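Local coordinates for CLIP-associating protein 2 (Mus musculus, PDB 3WOZ) that contributes to microtubule dynamics through TOG domains, HEAT-repeat modules that probably bind tubulin, at residues L89-D99 with S140-Y150; T169-T178 with F207-F218. One frame throughout, in Å; residues are numbered along the deposited sequence.

Contact 1: L89-D99 with S140-Y150; sequences LTQLLKKMGAD and SLKVKVAILKY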
loop_
_atom_site.group_PDB
_atom_site.type_symbol
_atom_site.label_atom_id
_atom_site.label_comp_id
_atom_site.label_asym_id
_atom_site.label_seq_id
_atom_site.Cartn_x
_atom_site.Cartn_y
_atom_site.Cartn_z
ATOM N N LEU A 89 3.952 1.486 -0.678
ATOM C CA LEU A 89 2.609 0.934 -0.587
ATOM C C LEU A 89 2.587 -0.478 0.009
ATOM O O LEU A 89 1.765 -0.773 0.891
ATOM C CB LEU A 89 1.919 0.973 -1.957
ATOM C CG LEU A 89 0.505 0.396 -2.089
ATOM C CD1 LEU A 89 -0.440 0.971 -1.025
ATOM C CD2 LEU A 89 -0.039 0.628 -3.495
ATOM N N THR A 90 3.494 -1.336 -0.456
ATOM C CA THR A 90 3.536 -2.711 0.019
ATOM C C THR A 90 3.969 -2.792 1.477
ATOM O O THR A 90 3.402 -3.574 2.241
ATOM C CB THR A 90 4.445 -3.624 -0.849
ATOM O OG1 THR A 90 5.777 -3.102 -0.869
ATOM C CG2 THR A 90 3.910 -3.723 -2.265
ATOM N N GLN A 91 4.961 -1.986 1.858
ATOM C CA GLN A 91 5.432 -1.976 3.240
ATOM C C GLN A 91 4.359 -1.455 4.197
ATOM O O GLN A 91 4.225 -1.958 5.313
ATOM C CB GLN A 91 6.727 -1.173 3.386
ATOM C CG GLN A 91 7.966 -1.873 2.837
ATOM C CD GLN A 91 8.346 -3.111 3.632
ATOM O OE1 GLN A 91 8.514 -3.054 4.851
ATOM N NE2 GLN A 91 8.483 -4.240 2.941
ATOM N N LEU A 92 3.592 -0.462 3.750
ATOM C CA LEU A 92 2.490 0.072 4.547
ATOM C C LEU A 92 1.380 -0.960 4.725
ATOM O O LEU A 92 0.779 -1.051 5.798
ATOM C CB LEU A 92 1.932 1.360 3.938
ATOM C CG LEU A 92 2.674 2.681 4.149
ATOM C CD1 LEU A 92 1.933 3.790 3.408
ATOM C CD2 LEU A 92 2.823 3.032 5.644
ATOM N N LEU A 93 1.120 -1.747 3.680
ATOM C CA LEU A 93 0.096 -2.792 3.760
ATOM C C LEU A 93 0.520 -3.934 4.685
ATOM O O LEU A 93 -0.308 -4.492 5.410
ATOM C CB LEU A 93 -0.274 -3.319 2.374
ATOM C CG LEU A 93 -1.076 -2.360 1.490
ATOM C CD1 LEU A 93 -1.065 -2.860 0.056
ATOM C CD2 LEU A 93 -2.505 -2.190 1.998
ATOM N N LYS A 94 1.808 -4.264 4.667
ATOM C CA LYS A 94 2.360 -5.236 5.607
ATOM C C LYS A 94 2.222 -4.743 7.053
ATOM O O LYS A 94 1.798 -5.496 7.930
ATOM C CB LYS A 94 3.820 -5.550 5.273
ATOM C CG LYS A 94 3.994 -6.388 4.014
ATOM C CD LYS A 94 5.458 -6.693 3.757
ATOM C CE LYS A 94 5.603 -7.921 2.860
ATOM N NZ LYS A 94 7.009 -8.117 2.391
ATOM N N LYS A 95 2.554 -3.475 7.285
ATOM C CA LYS A 95 2.393 -2.855 8.607
ATOM C C LYS A 95 0.932 -2.815 9.041
ATOM O O LYS A 95 0.617 -3.099 10.196
ATOM C CB LYS A 95 2.999 -1.449 8.639
ATOM C CG LYS A 95 4.517 -1.429 8.627
ATOM C CD LYS A 95 5.083 -2.217 9.795
ATOM C CE LYS A 95 6.365 -2.905 9.411
ATOM N NZ LYS A 95 7.094 -3.342 10.620
HETATM N N MSE A 96 0.050 -2.486 8.102
HETATM C CA MSE A 96 -1.391 -2.462 8.344
HETATM C C MSE A 96 -1.932 -3.850 8.694
HETATM O O MSE A 96 -2.932 -3.970 9.399
HETATM C CB MSE A 96 -2.131 -1.892 7.127
HETATM C CG MSE A 96 -3.575 -1.488 7.391
HETATM SE SE MSE A 96 -3.722 0.037 8.621
HETATM C CE MSE A 96 -5.457 -0.398 9.401
ATOM N N GLY A 97 -1.267 -4.891 8.197
ATOM C CA GLY A 97 -1.673 -6.268 8.464
ATOM C C GLY A 97 -0.921 -6.919 9.612
ATOM O O GLY A 97 -1.141 -8.095 9.908
ATOM N N ALA A 98 -0.040 -6.159 10.262
ATOM C CA ALA A 98 0.784 -6.686 11.356
ATOM C C ALA A 98 0.128 -6.611 12.744
ATOM O O ALA A 98 0.761 -6.953 13.739
ATOM C CB ALA A 98 2.149 -5.998 11.373
ATOM N N ASP A 99 -1.129 -6.172 12.803
ATOM C CA ASP A 99 -1.882 -6.087 14.069
ATOM C C ASP A 99 -1.144 -5.230 15.110
ATOM O O ASP A 99 -0.894 -5.660 16.239
ATOM C CB ASP A 99 -2.190 -7.495 14.618
ATOM C CG ASP A 99 -3.154 -7.477 15.802
ATOM O OD1 ASP A 99 -4.286 -6.961 15.656
ATOM O OD2 ASP A 99 -2.774 -7.990 16.877
ATOM N N SER A 140 -0.367 -13.152 5.907
ATOM C CA SER A 140 -1.305 -13.527 6.955
ATOM C C SER A 140 -2.716 -13.097 6.568
ATOM O O SER A 140 -2.910 -12.368 5.589
ATOM C CB SER A 140 -0.901 -12.865 8.273
ATOM O OG SER A 140 -1.107 -11.460 8.219
ATOM N N LEU A 141 -3.700 -13.543 7.345
ATOM C CA LEU A 141 -5.092 -13.160 7.125
ATOM C C LEU A 141 -5.289 -11.635 7.173
ATOM O O LEU A 141 -6.033 -11.074 6.372
ATOM C CB LEU A 141 -6.011 -13.853 8.139
ATOM C CG LEU A 141 -6.020 -15.388 8.213
ATOM C CD1 LEU A 141 -6.624 -15.862 9.535
ATOM C CD2 LEU A 141 -6.752 -16.016 7.024
ATOM N N LYS A 142 -4.609 -10.978 8.108
ATOM C CA LYS A 142 -4.750 -9.531 8.300
ATOM C C LYS A 142 -4.072 -8.707 7.198
ATOM O O LYS A 142 -4.559 -7.637 6.845
ATOM C CB LYS A 142 -4.253 -9.118 9.689
ATOM C CG LYS A 142 -5.172 -9.579 10.814
ATOM C CD LYS A 142 -4.487 -9.532 12.169
ATOM C CE LYS A 142 -5.409 -10.038 13.276
ATOM N NZ LYS A 142 -6.616 -9.174 13.447
ATOM N N VAL A 143 -2.961 -9.212 6.661
ATOM C CA VAL A 143 -2.313 -8.596 5.493
ATOM C C VAL A 143 -3.247 -8.657 4.275
ATOM O O VAL A 143 -3.380 -7.672 3.540
ATOM C CB VAL A 143 -0.924 -9.228 5.176
ATOM C CG1 VAL A 143 -0.350 -8.683 3.871
ATOM C CG2 VAL A 143 0.058 -8.966 6.307
ATOM N N LYS A 144 -3.907 -9.802 4.092
ATOM C CA LYS A 144 -4.889 -9.988 3.018
ATOM C C LYS A 144 -6.031 -8.986 3.139
ATOM O O LYS A 144 -6.415 -8.350 2.159
ATOM C CB LYS A 144 -5.454 -11.413 3.034
ATOM C CG LYS A 144 -4.519 -12.485 2.475
ATOM C CD LYS A 144 -5.156 -13.873 2.624
ATOM C CE LYS A 144 -4.185 -14.992 2.273
ATOM N NZ LYS A 144 -4.762 -16.323 2.628
ATOM N N VAL A 145 -6.566 -8.851 4.351
ATOM C CA VAL A 145 -7.625 -7.887 4.646
ATOM C C VAL A 145 -7.203 -6.469 4.234
ATOM O O VAL A 145 -7.944 -5.767 3.549
ATOM C CB VAL A 145 -8.019 -7.931 6.158
ATOM C CG1 VAL A 145 -8.897 -6.746 6.542
ATOM C CG2 VAL A 145 -8.727 -9.248 6.494
ATOM N N ALA A 146 -6.007 -6.070 4.651
ATOM C CA ALA A 146 -5.474 -4.739 4.359
ATOM C C ALA A 146 -5.289 -4.496 2.854
ATOM O O ALA A 146 -5.676 -3.443 2.341
ATOM C CB ALA A 146 -4.168 -4.516 5.112
ATOM N N ILE A 147 -4.709 -5.472 2.158
ATOM C CA ILE A 147 -4.579 -5.409 0.694
ATOM C C ILE A 147 -5.940 -5.234 0.033
ATOM O O ILE A 147 -6.108 -4.356 -0.810
ATOM C CB ILE A 147 -3.890 -6.664 0.108
ATOM C CG1 ILE A 147 -2.420 -6.709 0.513
ATOM C CG2 ILE A 147 -4.018 -6.698 -1.425
ATOM C CD1 ILE A 147 -1.846 -8.119 0.545
ATOM N N LEU A 148 -6.905 -6.062 0.434
ATOM C CA LEU A 148 -8.251 -6.044 -0.146
ATOM C C LEU A 148 -9.009 -4.744 0.129
ATOM O O LEU A 148 -9.616 -4.167 -0.781
ATOM C CB LEU A 148 -9.067 -7.258 0.320
ATOM C CG LEU A 148 -8.577 -8.649 -0.117
ATOM C CD1 LEU A 148 -9.212 -9.748 0.744
ATOM C CD2 LEU A 148 -8.808 -8.908 -1.621
ATOM N N LYS A 149 -8.973 -4.276 1.376
ATOM C CA LYS A 149 -9.620 -3.005 1.715
ATOM C C LYS A 149 -9.063 -1.855 0.875
ATOM O O LYS A 149 -9.812 -0.989 0.421
ATOM C CB LYS A 149 -9.480 -2.688 3.204
ATOM C CG LYS A 149 -10.461 -3.432 4.092
ATOM C CD LYS A 149 -10.292 -3.000 5.540
ATOM C CE LYS A 149 -11.431 -3.486 6.427
ATOM N NZ LYS A 149 -11.060 -3.304 7.864
ATOM N N TYR A 150 -7.752 -1.866 0.658
ATOM C CA TYR A 150 -7.102 -0.833 -0.139
ATOM C C TYR A 150 -7.533 -0.914 -1.609
ATOM O O TYR A 150 -7.892 0.110 -2.202
ATOM C CB TYR A 150 -5.582 -0.917 0.006
ATOM C CG TYR A 150 -4.836 0.298 -0.506
ATOM C CD1 TYR A 150 -4.617 0.486 -1.875
ATOM C CD2 TYR A 150 -4.335 1.252 0.374
ATOM C CE1 TYR A 150 -3.924 1.597 -2.349
ATOM C CE2 TYR A 150 -3.636 2.361 -0.091
ATOM C CZ TYR A 150 -3.440 2.528 -1.454
ATOM O OH TYR A 150 -2.745 3.622 -1.917
#
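Ser140 and the helix it opens meet the C-terminal turns of helix 85-96 at Gly97, a close crossing in the HEAT-repeat array of this TOG domain; the axes of segments 89-96 and 141-150 approach to 8.1 Å at 128°. Ser140 suits the N-cap because its OG accepts a weak capping bond from Val143 N. Lys142 lays its CB 3.3 Å from Gly97 O, while its chain, straight to CE and bent at the last torsion, brings NZ to a long salt bridge with Asp99 OD1, 3.9 Å away at the solvent-exposed edge. Next, Val143 CA lies 3.8 Å from Gly97 CA; only a residue without CB lets the backbones meet so closely. Ala146 is small enough for its CB to fit 3.8 Å from CG of Met96 (a selenomethionine) and close to Leu93 O. Leu93 CD2 packs 3.4 Å from Ala146 O, and the other branch, CD1, crosses Ile147 CG1 almost at a right angle. Tyr150, with CG anti to its backbone N (chi1 -166°), swings its ring out to Leu89, which arrives from the opposite direction. The match is a CH-pi contact: Leu89 CD1 sits over one face, 3.7 Å from the Tyr150 ring centroid and displaced toward the rim.

Contact 2: T169-T178 with F207-F218; sequences TRLAVSRVIT and FTMLLGALPKTF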
loop_
_atom_site.group_PDB
_atom_site.type_symbol
_atom_site.label_atom_id
_atom_site.label_comp_id
_atom_site.label_asym_id
_atom_site.label_seq_id
_atom_site.Cartn_x
_atom_site.Cartn_y
_atom_site.Cartn_z
ATOM N N THR A 169 -3.570 -9.470 -13.737
ATOM C CA THR A 169 -4.843 -9.091 -13.137
ATOM C C THR A 169 -5.801 -10.283 -13.096
ATOM O O THR A 169 -6.637 -10.387 -12.197
ATOM C CB THR A 169 -5.466 -7.885 -13.869
ATOM O OG1 THR A 169 -4.469 -6.870 -14.034
ATOM C CG2 THR A 169 -6.615 -7.305 -13.074
ATOM N N ARG A 170 -5.659 -11.176 -14.073
ATOM C CA ARG A 170 -6.384 -12.442 -14.101
ATOM C C ARG A 170 -5.885 -13.366 -12.987
ATOM O O ARG A 170 -6.677 -14.039 -12.326
ATOM C CB ARG A 170 -6.199 -13.102 -15.466
ATOM C CG ARG A 170 -7.252 -14.125 -15.847
ATOM C CD ARG A 170 -7.370 -14.277 -17.369
ATOM N NE ARG A 170 -6.072 -14.350 -18.045
ATOM C CZ ARG A 170 -5.620 -13.453 -18.922
ATOM N NH1 ARG A 170 -6.358 -12.400 -19.256
ATOM N NH2 ARG A 170 -4.425 -13.615 -19.473
ATOM N N LEU A 171 -4.568 -13.383 -12.790
ATOM C CA LEU A 171 -3.919 -14.170 -11.740
ATOM C C LEU A 171 -4.283 -13.659 -10.340
ATOM O O LEU A 171 -4.374 -14.442 -9.394
ATOM C CB LEU A 171 -2.395 -14.148 -11.939
ATOM C CG LEU A 171 -1.439 -14.960 -11.055
ATOM C CD1 LEU A 171 -1.554 -16.460 -11.302
ATOM C CD2 LEU A 171 -0.003 -14.499 -11.279
ATOM N N ALA A 172 -4.497 -12.349 -10.224
ATOM C CA ALA A 172 -4.839 -11.723 -8.944
ATOM C C ALA A 172 -6.299 -11.941 -8.570
ATOM O O ALA A 172 -6.602 -12.294 -7.428
ATOM C CB ALA A 172 -4.512 -10.244 -8.973
ATOM N N VAL A 173 -7.194 -11.733 -9.535
ATOM C CA VAL A 173 -8.630 -11.925 -9.318
ATOM C C VAL A 173 -8.955 -13.378 -8.936
ATOM O O VAL A 173 -9.845 -13.614 -8.118
ATOM C CB VAL A 173 -9.472 -11.444 -10.530
ATOM C CG1 VAL A 173 -10.932 -11.852 -10.390
ATOM C CG2 VAL A 173 -9.374 -9.933 -10.678
ATOM N N SER A 174 -8.220 -14.328 -9.518
ATOM C CA SER A 174 -8.336 -15.752 -9.176
ATOM C C SER A 174 -8.123 -15.999 -7.686
ATOM O O SER A 174 -8.920 -16.680 -7.044
ATOM C CB SER A 174 -7.326 -16.587 -9.970
ATOM O OG SER A 174 -7.532 -16.459 -11.360
ATOM N N ARG A 175 -7.038 -15.443 -7.153
ATOM C CA ARG A 175 -6.714 -15.556 -5.732
ATOM C C ARG A 175 -7.811 -14.971 -4.851
ATOM O O ARG A 175 -8.166 -15.561 -3.827
ATOM C CB ARG A 175 -5.376 -14.883 -5.425
ATOM C CG ARG A 175 -4.180 -15.612 -6.013
ATOM C CD ARG A 175 -2.866 -15.107 -5.429
ATOM N NE ARG A 175 -2.761 -15.351 -3.989
ATOM C CZ ARG A 175 -1.613 -15.419 -3.318
ATOM N NH1 ARG A 175 -1.619 -15.642 -2.009
ATOM N NH2 ARG A 175 -0.455 -15.272 -3.951
ATOM N N VAL A 176 -8.354 -13.828 -5.273
ATOM C CA VAL A 176 -9.411 -13.134 -4.539
ATOM C C VAL A 176 -10.688 -13.980 -4.464
ATOM O O VAL A 176 -11.313 -14.061 -3.401
ATOM C CB VAL A 176 -9.699 -11.717 -5.131
ATOM C CG1 VAL A 176 -10.818 -11.019 -4.377
ATOM C CG2 VAL A 176 -8.445 -10.854 -5.095
ATOM N N ILE A 177 -11.053 -14.612 -5.586
ATOM C CA ILE A 177 -12.231 -15.492 -5.669
ATOM C C ILE A 177 -12.248 -16.524 -4.538
ATOM O O ILE A 177 -13.261 -16.692 -3.854
ATOM C CB ILE A 177 -12.313 -16.268 -7.030
ATOM C CG1 ILE A 177 -12.050 -15.355 -8.240
ATOM C CG2 ILE A 177 -13.653 -17.018 -7.161
ATOM C CD1 ILE A 177 -13.213 -14.460 -8.665
ATOM N N THR A 178 -11.121 -17.208 -4.354
ATOM C CA THR A 178 -11.005 -18.261 -3.346
ATOM C C THR A 178 -10.984 -17.695 -1.929
ATOM O O THR A 178 -11.580 -18.276 -1.017
ATOM C CB THR A 178 -9.771 -19.152 -3.580
ATOM O OG1 THR A 178 -8.615 -18.331 -3.785
ATOM C CG2 THR A 178 -9.980 -20.035 -4.805
ATOM N N PHE A 207 -14.443 -6.987 -16.896
ATOM C CA PHE A 207 -14.512 -7.987 -15.830
ATOM C C PHE A 207 -15.214 -9.260 -16.297
ATOM O O PHE A 207 -14.881 -10.355 -15.844
ATOM C CB PHE A 207 -15.210 -7.435 -14.583
ATOM C CG PHE A 207 -15.015 -8.288 -13.359
ATOM C CD1 PHE A 207 -15.930 -9.283 -13.030
ATOM C CD2 PHE A 207 -13.907 -8.104 -12.540
ATOM C CE1 PHE A 207 -15.747 -10.075 -11.905
ATOM C CE2 PHE A 207 -13.715 -8.894 -11.412
ATOM C CZ PHE A 207 -14.638 -9.881 -11.095
ATOM N N THR A 208 -16.193 -9.106 -17.188
ATOM C CA THR A 208 -16.891 -10.245 -17.784
ATOM C C THR A 208 -15.917 -11.066 -18.637
ATOM O O THR A 208 -15.942 -12.299 -18.612
ATOM C CB THR A 208 -18.105 -9.791 -18.627
ATOM O OG1 THR A 208 -18.848 -8.802 -17.902
ATOM C CG2 THR A 208 -19.027 -10.970 -18.944
HETATM N N MSE A 209 -15.050 -10.362 -19.365
HETATM C CA MSE A 209 -14.005 -10.968 -20.185
HETATM C C MSE A 209 -13.004 -11.721 -19.303
HETATM O O MSE A 209 -12.568 -12.825 -19.645
HETATM C CB MSE A 209 -13.290 -9.879 -20.987
HETATM C CG MSE A 209 -13.047 -10.211 -22.452
HETATM SE SE MSE A 209 -12.429 -8.645 -23.454
HETATM C CE MSE A 209 -10.573 -8.619 -22.857
ATOM N N LEU A 210 -12.654 -11.106 -18.171
ATOM C CA LEU A 210 -11.776 -11.693 -17.154
ATOM C C LEU A 210 -12.325 -13.037 -16.659
ATOM O O LEU A 210 -11.620 -14.044 -16.681
ATOM C CB LEU A 210 -11.621 -10.708 -15.981
ATOM C CG LEU A 210 -10.587 -10.782 -14.839
ATOM C CD1 LEU A 210 -10.520 -12.146 -14.147
ATOM C CD2 LEU A 210 -9.198 -10.341 -15.278
ATOM N N LEU A 211 -13.584 -13.036 -16.222
ATOM C CA LEU A 211 -14.262 -14.243 -15.739
ATOM C C LEU A 211 -14.306 -15.345 -16.795
ATOM O O LEU A 211 -14.097 -16.517 -16.480
ATOM C CB LEU A 211 -15.689 -13.921 -15.279
ATOM C CG LEU A 211 -15.916 -13.032 -14.053
ATOM C CD1 LEU A 211 -17.383 -12.641 -13.961
ATOM C CD2 LEU A 211 -15.463 -13.720 -12.776
ATOM N N GLY A 212 -14.575 -14.954 -18.041
ATOM C CA GLY A 212 -14.628 -15.881 -19.170
ATOM C C GLY A 212 -13.327 -16.630 -19.389
ATOM O O GLY A 212 -13.336 -17.797 -19.790
ATOM N N ALA A 213 -12.211 -15.959 -19.110
ATOM C CA ALA A 213 -10.880 -16.544 -19.263
ATOM C C ALA A 213 -10.401 -17.285 -18.007
ATOM O O ALA A 213 -9.209 -17.586 -17.866
ATOM C CB ALA A 213 -9.882 -15.471 -19.674
ATOM N N LEU A 214 -11.339 -17.579 -17.106
ATOM C CA LEU A 214 -11.067 -18.360 -15.896
ATOM C C LEU A 214 -11.796 -19.705 -15.946
ATOM O O LEU A 214 -12.840 -19.814 -16.597
ATOM C CB LEU A 214 -11.510 -17.592 -14.645
ATOM C CG LEU A 214 -10.843 -16.265 -14.272
ATOM C CD1 LEU A 214 -11.566 -15.643 -13.085
ATOM C CD2 LEU A 214 -9.364 -16.448 -13.969
ATOM N N PRO A 215 -11.252 -20.735 -15.258
ATOM C CA PRO A 215 -11.917 -22.039 -15.176
ATOM C C PRO A 215 -13.304 -21.972 -14.529
ATOM O O PRO A 215 -13.614 -21.010 -13.818
ATOM C CB PRO A 215 -10.963 -22.864 -14.307
ATOM C CG PRO A 215 -9.634 -22.249 -14.537
ATOM C CD PRO A 215 -9.905 -20.781 -14.658
ATOM N N LYS A 216 -14.115 -22.999 -14.779
ATOM C CA LYS A 216 -15.508 -23.069 -14.311
ATOM C C LYS A 216 -15.663 -22.928 -12.793
ATOM O O LYS A 216 -16.754 -22.629 -12.299
ATOM C CB LYS A 216 -16.157 -24.376 -14.783
ATOM C CG LYS A 216 -16.293 -24.499 -16.294
ATOM C CD LYS A 216 -16.539 -25.944 -16.717
ATOM C CE LYS A 216 -16.806 -26.059 -18.215
ATOM N NZ LYS A 216 -15.660 -25.599 -19.050
ATOM N N THR A 217 -14.568 -23.149 -12.068
ATOM C CA THR A 217 -14.551 -23.049 -10.608
ATOM C C THR A 217 -14.636 -21.590 -10.149
ATOM O O THR A 217 -15.568 -21.215 -9.433
ATOM C CB THR A 217 -13.298 -23.728 -9.997
ATOM O OG1 THR A 217 -12.113 -23.179 -10.584
ATOM C CG2 THR A 217 -13.324 -25.235 -10.234
ATOM N N PHE A 218 -13.666 -20.780 -10.577
ATOM C CA PHE A 218 -13.611 -19.356 -10.236
ATOM C C PHE A 218 -14.778 -18.584 -10.847
ATOM O O PHE A 218 -15.337 -17.683 -10.215
ATOM C CB PHE A 218 -12.293 -18.731 -10.707
ATOM C CG PHE A 218 -11.061 -19.431 -10.198
ATOM C CD1 PHE A 218 -10.603 -19.216 -8.900
ATOM C CD2 PHE A 218 -10.346 -20.292 -11.025
ATOM C CE1 PHE A 218 -9.459 -19.860 -8.430
ATOM C CE2 PHE A 218 -9.199 -20.939 -10.566
ATOM C CZ PHE A 218 -8.756 -20.722 -9.264
#
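The C-terminal end of the HEAT-repeat solenoid is built here, where Arg170, Val173, Ser174 and Ile177 of helix 167-179 meet the end of helix 204-212, the turn after it and the start of helix 216-226. Helix 207-212 crosses segment 169-178 at 77°, its axis 10.3 Å away at the closest point, a spacing bridged by branched and aromatic side chains. Leu210 forks over the upstream part: CD2 rests 3.7 Å from Arg170 CA, and CD1 meets Val173 CG1, which also leans obliquely toward Phe207 CE2. Arg170 serves here through its aliphatic stem. With CG anti to the backbone N (chi1 -158°), the stem slides past Leu214, and its CD touches Ala213 CB at 3.6 Å; the charged end turns away to Asn165, which takes a hydrogen bond from NH1. Ser174 fits beside Leu214 because its hydroxyl is spent within the helix, OG donating to Arg170 O at 2.7 Å, opposite the face approached by Ser174 N. Its OG lies only 3.2 Å from Leu214 CD2. Phe218 takes Ser174 CB over one ring face, offset toward the rim, and Ile177 CB at its edge, 3.9 Å from CD1. Ile177 also sets CG2 3.6 Å from Phe218 O; an alanine here would keep CB at the ring edge but would probably open a gap beside that carbonyl, where CG2 had packed. With no hydrogen bond crossing between the segments, their cohesion rests on shape and apolar burial, Ser174 OG being bonded within its own helix and Arg170 NH1 to Asn165.

How the contacts relate
Contact 1 lies near the middle of the chain, about 8 Å from its centre, and contact 2 toward the C-terminal end, about 22 Å from it; their own centres are about 22 Å apart. They come in series, 89-99 with 140-150 closing before 169-178 with 207-218 begins. Helices 141-155 and 167-179, one from each contact, follow each other in sequence and pack directly, Leu148 CD2 lying 4.0 Å from Val176 CG2. Apolar packing thus runs without a break from helix 85-96 to helix 216-226, as expected of an all-helical HEAT solenoid.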